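Local coordinates for SusD superfamily protein (Bacteroides thetaiotaomicron, PDB 3MCX) that is of unknown function but, as a zinc-binding member of the SusD family, probably works at the outer membrane in capturing glycans for uptake, at residues C311-S316 with H330-L335; A53-A58 with I292-F297. One frame throughout, in Å; residues are numbered along the deposited sequence. Where two conformers were deposited one is given.

Interaction 1 (C311-S316 with H330-L335); sequences CLTKES and HEKVYL. With ZN (zinc ion), chain D.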
loop_
_atom_site.group_PDB
_atom_site.type_symbol
_atom_site.label_atom_id
_atom_site.label_comp_id
_atom_site.label_asym_id
_atom_site.label_seq_id
_atom_site.Cartn_x
_atom_site.Cartn_y
_atom_site.Cartn_z
ATOM N N CYS A 311 2.283 4.911 -21.178
ATOM C CA CYS A 311 1.153 4.084 -21.616
ATOM C C CYS A 311 0.020 4.023 -20.605
ATOM O O CYS A 311 -1.077 3.639 -20.942
ATOM C CB CYS A 311 1.619 2.638 -21.898
ATOM S SG CYS A 311 2.017 1.574 -20.469
ATOM N N LEU A 312 0.316 4.322 -19.341
ATOM C CA LEU A 312 -0.664 4.236 -18.256
ATOM C C LEU A 312 -1.385 5.549 -17.968
ATOM O O LEU A 312 -2.204 5.599 -17.061
ATOM C CB LEU A 312 0.054 3.804 -16.970
ATOM C CG LEU A 312 0.599 2.381 -16.999
ATOM C CD1 LEU A 312 1.481 2.158 -15.777
ATOM C CD2 LEU A 312 -0.490 1.343 -17.111
ATOM N N THR A 313 -1.080 6.609 -18.716
ATOM C CA THR A 313 -1.728 7.920 -18.539
ATOM C C THR A 313 -2.645 8.175 -19.751
ATOM O O THR A 313 -2.204 8.139 -20.899
ATOM C CB THR A 313 -0.680 9.050 -18.403
ATOM O OG1 THR A 313 0.047 9.193 -19.628
ATOM C CG2 THR A 313 0.308 8.725 -17.269
ATOM N N LYS A 314 -3.921 8.442 -19.488
ATOM C CA LYS A 314 -4.949 8.530 -20.503
ATOM C C LYS A 314 -5.760 9.825 -20.327
ATOM O O LYS A 314 -6.060 10.214 -19.208
ATOM C CB LYS A 314 -5.898 7.337 -20.337
ATOM C CG LYS A 314 -5.216 5.983 -20.334
ATOM C CD LYS A 314 -4.533 5.740 -21.669
ATOM C CE LYS A 314 -3.912 4.354 -21.761
ATOM N NZ LYS A 314 -3.022 4.212 -22.974
ATOM N N GLU A 315 -6.185 10.416 -21.431
ATOM C CA GLU A 315 -7.075 11.532 -21.405
ATOM C C GLU A 315 -8.500 10.995 -21.114
ATOM O O GLU A 315 -8.790 9.844 -21.383
ATOM C CB GLU A 315 -7.043 12.134 -22.788
ATOM C CG GLU A 315 -7.688 13.395 -22.870
ATOM C CD GLU A 315 -7.889 13.985 -24.276
ATOM O OE1 GLU A 315 -7.291 13.614 -25.369
ATOM O OE2 GLU A 315 -8.699 14.929 -24.214
ATOM N N SER A 316 -9.363 11.842 -20.574
ATOM C CA SER A 316 -10.781 11.514 -20.400
ATOM C C SER A 316 -11.418 10.983 -21.679
ATOM O O SER A 316 -11.310 11.569 -22.754
ATOM C CB SER A 316 -11.543 12.775 -19.989
ATOM O OG SER A 316 -12.944 12.553 -19.914
ATOM N N HIS A 330 -8.037 18.341 -21.114
ATOM C CA HIS A 330 -7.496 17.469 -22.182
ATOM C C HIS A 330 -6.127 16.828 -21.757
ATOM O O HIS A 330 -5.426 16.248 -22.618
ATOM C CB HIS A 330 -7.463 18.167 -23.541
ATOM C CG HIS A 330 -8.822 18.587 -24.000
ATOM N ND1 HIS A 330 -9.703 17.749 -24.679
ATOM C CD2 HIS A 330 -9.455 19.775 -23.860
ATOM C CE1 HIS A 330 -10.824 18.416 -24.901
ATOM N NE2 HIS A 330 -10.690 19.646 -24.438
ATOM N N GLU A 331 -5.784 16.890 -20.488
ATOM C CA GLU A 331 -4.562 16.280 -20.055
ATOM C C GLU A 331 -4.710 14.787 -19.756
ATOM O O GLU A 331 -5.806 14.297 -19.501
ATOM C CB GLU A 331 -4.038 17.047 -18.830
ATOM C CG GLU A 331 -3.757 18.510 -19.094
ATOM C CD GLU A 331 -2.692 18.697 -20.118
ATOM O OE1 GLU A 331 -1.637 18.028 -19.985
ATOM O OE2 GLU A 331 -2.979 19.459 -21.060
ATOM N N LYS A 332 -3.616 14.051 -19.798
ATOM C CA LYS A 332 -3.643 12.615 -19.592
ATOM C C LYS A 332 -3.648 12.262 -18.104
ATOM O O LYS A 332 -2.708 11.657 -17.577
ATOM C CB LYS A 332 -2.496 11.966 -20.356
ATOM C CG LYS A 332 -2.609 12.135 -21.826
ATOM C CD LYS A 332 -1.485 11.410 -22.577
ATOM C CE LYS A 332 -1.597 11.619 -24.087
ATOM N NZ LYS A 332 -0.647 10.661 -24.763
ATOM N N VAL A 333 -4.743 12.633 -17.433
ATOM C CA VAL A 333 -4.803 12.551 -15.983
ATOM C C VAL A 333 -5.488 11.296 -15.446
ATOM O O VAL A 333 -5.593 11.144 -14.245
ATOM C CB VAL A 333 -5.496 13.803 -15.398
ATOM C CG1 VAL A 333 -4.699 15.067 -15.790
ATOM C CG2 VAL A 333 -7.008 13.905 -15.816
ATOM N N TYR A 334 -5.860 10.346 -16.310
ATOM C CA TYR A 334 -6.467 9.108 -15.819
ATOM C C TYR A 334 -5.409 8.010 -15.785
ATOM O O TYR A 334 -4.702 7.815 -16.779
ATOM C CB TYR A 334 -7.661 8.699 -16.701
ATOM C CG TYR A 334 -8.803 9.683 -16.568
ATOM C CD1 TYR A 334 -8.795 10.841 -17.255
ATOM C CD2 TYR A 334 -9.884 9.450 -15.700
ATOM C CE1 TYR A 334 -9.792 11.782 -17.123
ATOM C CE2 TYR A 334 -10.903 10.399 -15.558
ATOM C CZ TYR A 334 -10.875 11.534 -16.303
ATOM O OH TYR A 334 -11.881 12.490 -16.223
ATOM N N LEU A 335 -5.247 7.370 -14.632
ATOM C CA LEU A 335 -4.289 6.289 -14.458
ATOM C C LEU A 335 -4.938 4.988 -14.888
ATOM O O LEU A 335 -6.014 4.660 -14.364
ATOM C CB LEU A 335 -3.876 6.219 -12.981
ATOM C CG LEU A 335 -2.828 5.156 -12.646
ATOM C CD1 LEU A 335 -1.537 5.446 -13.374
ATOM C CD2 LEU A 335 -2.639 5.001 -11.121
HETATM ZN ZN ZN D . -9.382 16.068 -25.643
HETATM O O HOH W 1 -8.569 14.499 -19.690
#
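Glu315 and His330 meet at a zinc ion, the carboxylate coming to the imidazole at its edge, near the ring plane, with the two flat groups turned 71° apart. Glu315 OE2 and His330 ND1 lie 3.0 Å apart because both bind the metal, at 1.9 Å from Glu315 OE2 and 2.0 Å from His330 ND1; Glu319 supplies a third protein ligand. Glu315 arrives there on a fully stretched chain, its CG anti to the backbone N (chi1 -169°), although its CB starts out away from 330-335. On the way CG slides past the carbonyl oxygen of His330. Behind the metal site the two segments form a short antiparallel ladder. Lys314 and Tyr334 are its hydrogen-bonded pair, with Lys314 N to Tyr334 O and Tyr334 N to Lys314 O both 2.9 Å, and Thr313 and Leu335 the adjoining non-hydrogen-bonded pair. The pairing is interrupted by a classic beta bulge, in which Val333 and Tyr334 share Lys314 as their opposite residue; the inverse gamma turn at Lys332 comes just before it. The Tyr334 ring runs alongside the backbone of 314-316, with Lys314 O at its edge and in its plane; further out, CE1 meets Ser316 CB at 3.5 Å. A water beside the same ring, also in its plane, accepts from Ser316 N and donates to Glu331 O, joining the backbones where the ladder has ended. Next to the bulge, the side chains of Thr313 and Lys332 cross at about a right angle, Thr313 OG1 lying 3.8 Å from Lys332 CB while bonding to His310 O. At the other end, Leu335 CD1 reaches Leu312 CB at 4.3 Å. The side chain of Lys314 bends back at chi2 (-63°), which brings NZ into a weak bond to Cys311 O.

Interaction 2 (A53-A58 with I292-F297); sequences AADVQA and ILSEDF
The Phe297 ring turns an edge to Asp55, whose OD1 lies in the ring plane; carboxylate and ring stand 70° apart, and Phe297 CD1 comes within 3.7 Å of Asp55 CG. The other carboxylate oxygen, OD2, forms a salt bridge with Arg411. The amide of Gln57 has Ala58 O nearly in its plane, held by NE2 at 3.0 Å, and NE2 also bonds to Trp437 O. Its OE1 lies 3.6 Å from Ser294 CB and takes a bond from a water that accepts from Glu295 N at the start of the helix. Nearer its backbone, Gln57 CG packs on Ile292 CG1. The backbones make a two-stranded antiparallel ladder, Gln57 and Ile292 being the hydrogen-bonded pair and Val56 and Leu293 the non-hydrogen-bonded one, whose side chains touch on the face away from Gln57. Ser294 N extends the ladder to Asp55 O, but from 49° above the carbonyl plane. Ser294 is the N-cap of helix 295-301: with chi1 at 70°, OG accepts from Phe297 N and donates to a lone pair of Ala54 O at 2.7 Å. An alanine in place of Gln57 is likely to leave the bridging water, Ala58 O and Trp437 O each short of a partner and to uncover Ile292 CG1. Asp296 OD1 accepts hydrogen bonds from His438 NE2 and Gly435 N, and OD2 from Lys434 N.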
loop_
_atom_site.group_PDB
_atom_site.type_symbol
_atom_site.label_atom_id
_atom_site.label_comp_id
_atom_site.label_asym_id
_atom_site.label_seq_id
_atom_site.Cartn_x
_atom_site.Cartn_y
_atom_site.Cartn_z
ATOM N N ALA A 53 0.100 12.145 -1.055
ATOM C CA ALA A 53 1.347 12.672 -1.613
ATOM C C ALA A 53 0.989 13.702 -2.698
ATOM O O ALA A 53 0.046 14.478 -2.501
ATOM C CB ALA A 53 2.291 11.535 -2.112
ATOM N N ALA A 54 1.764 13.811 -3.774
ATOM C CA ALA A 54 1.630 14.924 -4.721
ATOM C C ALA A 54 1.257 14.554 -6.147
ATOM O O ALA A 54 1.048 15.472 -6.967
ATOM C CB ALA A 54 2.934 15.755 -4.749
ATOM N N ASP A 55 1.241 13.252 -6.435
ATOM C CA ASP A 55 1.090 12.727 -7.788
ATOM C C ASP A 55 -0.324 12.324 -8.152
ATOM O O ASP A 55 -0.673 12.315 -9.351
ATOM C CB ASP A 55 2.044 11.554 -8.003
ATOM C CG ASP A 55 3.491 11.986 -8.013
ATOM O OD1 ASP A 55 3.790 13.055 -8.594
ATOM O OD2 ASP A 55 4.325 11.243 -7.442
ATOM N N VAL A 56 -1.108 11.903 -7.159
ATOM C CA VAL A 56 -2.498 11.479 -7.349
ATOM C C VAL A 56 -3.318 12.401 -6.470
ATOM O O VAL A 56 -3.049 12.538 -5.264
ATOM C CB VAL A 56 -2.722 10.013 -6.991
ATOM C CG1 VAL A 56 -4.203 9.692 -7.113
ATOM C CG2 VAL A 56 -1.883 9.063 -7.862
ATOM N N GLN A 57 -4.302 13.067 -7.058
ATOM C CA GLN A 57 -5.125 14.039 -6.339
ATOM C C GLN A 57 -6.601 13.675 -6.443
ATOM O O GLN A 57 -7.009 12.915 -7.314
ATOM C CB GLN A 57 -4.911 15.453 -6.904
ATOM C CG GLN A 57 -5.179 15.574 -8.386
ATOM C CD GLN A 57 -5.197 16.997 -8.848
ATOM O OE1 GLN A 57 -4.181 17.594 -9.249
ATOM N NE2 GLN A 57 -6.377 17.599 -8.772
ATOM N N ALA A 58 -7.421 14.241 -5.562
ATOM C CA ALA A 58 -8.863 14.218 -5.819
ATOM C C ALA A 58 -9.167 14.968 -7.099
ATOM O O ALA A 58 -8.540 15.996 -7.410
ATOM C CB ALA A 58 -9.647 14.852 -4.625
ATOM N N ILE A 292 -7.355 11.405 -9.914
ATOM C CA ILE A 292 -6.712 11.741 -11.173
ATOM C C ILE A 292 -5.269 12.075 -10.887
ATOM O O ILE A 292 -4.910 12.376 -9.743
ATOM C CB ILE A 292 -7.395 12.886 -11.924
ATOM C CG1 ILE A 292 -7.457 14.197 -11.100
ATOM C CG2 ILE A 292 -8.830 12.445 -12.387
ATOM C CD1 ILE A 292 -7.918 15.445 -11.860
ATOM N N LEU A 293 -4.440 12.030 -11.923
ATOM C CA LEU A 293 -3.032 12.382 -11.817
ATOM C C LEU A 293 -2.864 13.891 -11.790
ATOM O O LEU A 293 -3.593 14.622 -12.498
ATOM C CB LEU A 293 -2.270 11.771 -12.990
ATOM C CG LEU A 293 -2.357 10.233 -13.092
ATOM C CD1 LEU A 293 -1.811 9.695 -14.434
ATOM C CD2 LEU A 293 -1.619 9.575 -11.903
ATOM N N SER A 294 -1.902 14.360 -10.995
ATOM C CA SER A 294 -1.585 15.773 -10.917
ATOM C C SER A 294 -0.615 16.208 -12.014
ATOM O O SER A 294 0.043 15.387 -12.670
ATOM C CB SER A 294 -0.959 16.073 -9.571
ATOM O OG SER A 294 0.331 15.500 -9.524
ATOM N N GLU A 295 -0.506 17.497 -12.177
ATOM C CA GLU A 295 0.495 18.034 -13.086
ATOM C C GLU A 295 1.907 17.748 -12.560
ATOM O O GLU A 295 2.854 17.603 -13.341
ATOM C CB GLU A 295 0.317 19.528 -13.295
ATOM C CG GLU A 295 1.064 20.048 -14.499
ATOM C CD GLU A 295 1.034 21.551 -14.573
ATOM O OE1 GLU A 295 1.096 22.183 -13.478
ATOM O OE2 GLU A 295 0.997 22.097 -15.729
ATOM N N ASP A 296 2.066 17.663 -11.241
ATOM C CA ASP A 296 3.375 17.241 -10.683
ATOM C C ASP A 296 3.783 15.903 -11.269
ATOM O O ASP A 296 4.925 15.739 -11.664
ATOM C CB ASP A 296 3.362 17.143 -9.148
ATOM C CG ASP A 296 2.709 18.326 -8.461
ATOM O OD1 ASP A 296 1.470 18.527 -8.571
ATOM O OD2 ASP A 296 3.451 19.054 -7.776
ATOM N N PHE A 297 2.868 14.931 -11.303
ATOM C CA PHE A 297 3.186 13.631 -11.833
ATOM C C PHE A 297 3.462 13.663 -13.331
ATOM O O PHE A 297 4.441 13.093 -13.802
ATOM C CB PHE A 297 2.051 12.629 -11.567
ATOM C CG PHE A 297 2.401 11.251 -12.056
ATOM C CD1 PHE A 297 3.378 10.519 -11.400
ATOM C CD2 PHE A 297 1.851 10.742 -13.229
ATOM C CE1 PHE A 297 3.770 9.267 -11.869
ATOM C CE2 PHE A 297 2.240 9.524 -13.704
ATOM C CZ PHE A 297 3.207 8.782 -13.025
HETATM O O HOH W 2 -2.283 19.202 -10.577
#

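Overall arrangement
Interactions 1 and 2, their centres about 12 Å apart, touch each other and lie on the same side of the chain's centre. The bulge residue of one joins the edge of the other: Val333 O lies 2.7 Å from Leu293 N, a probable hydrogen bond, while Thr313 CG2 packs on Leu293 CD1 at 3.7 Å. Helix 295-301, capped in interaction 2, leads along the chain to strand 313-314, and its Phe297, Leu298 and Leu301 touch Thr313. The zinc lies at the Glu315-His330 end of interaction 1; in interaction 2, the side chain of Ile292 is about 14 Å from this zinc at the nearest atoms and that of Leu293 about 10 Å from that of Glu315.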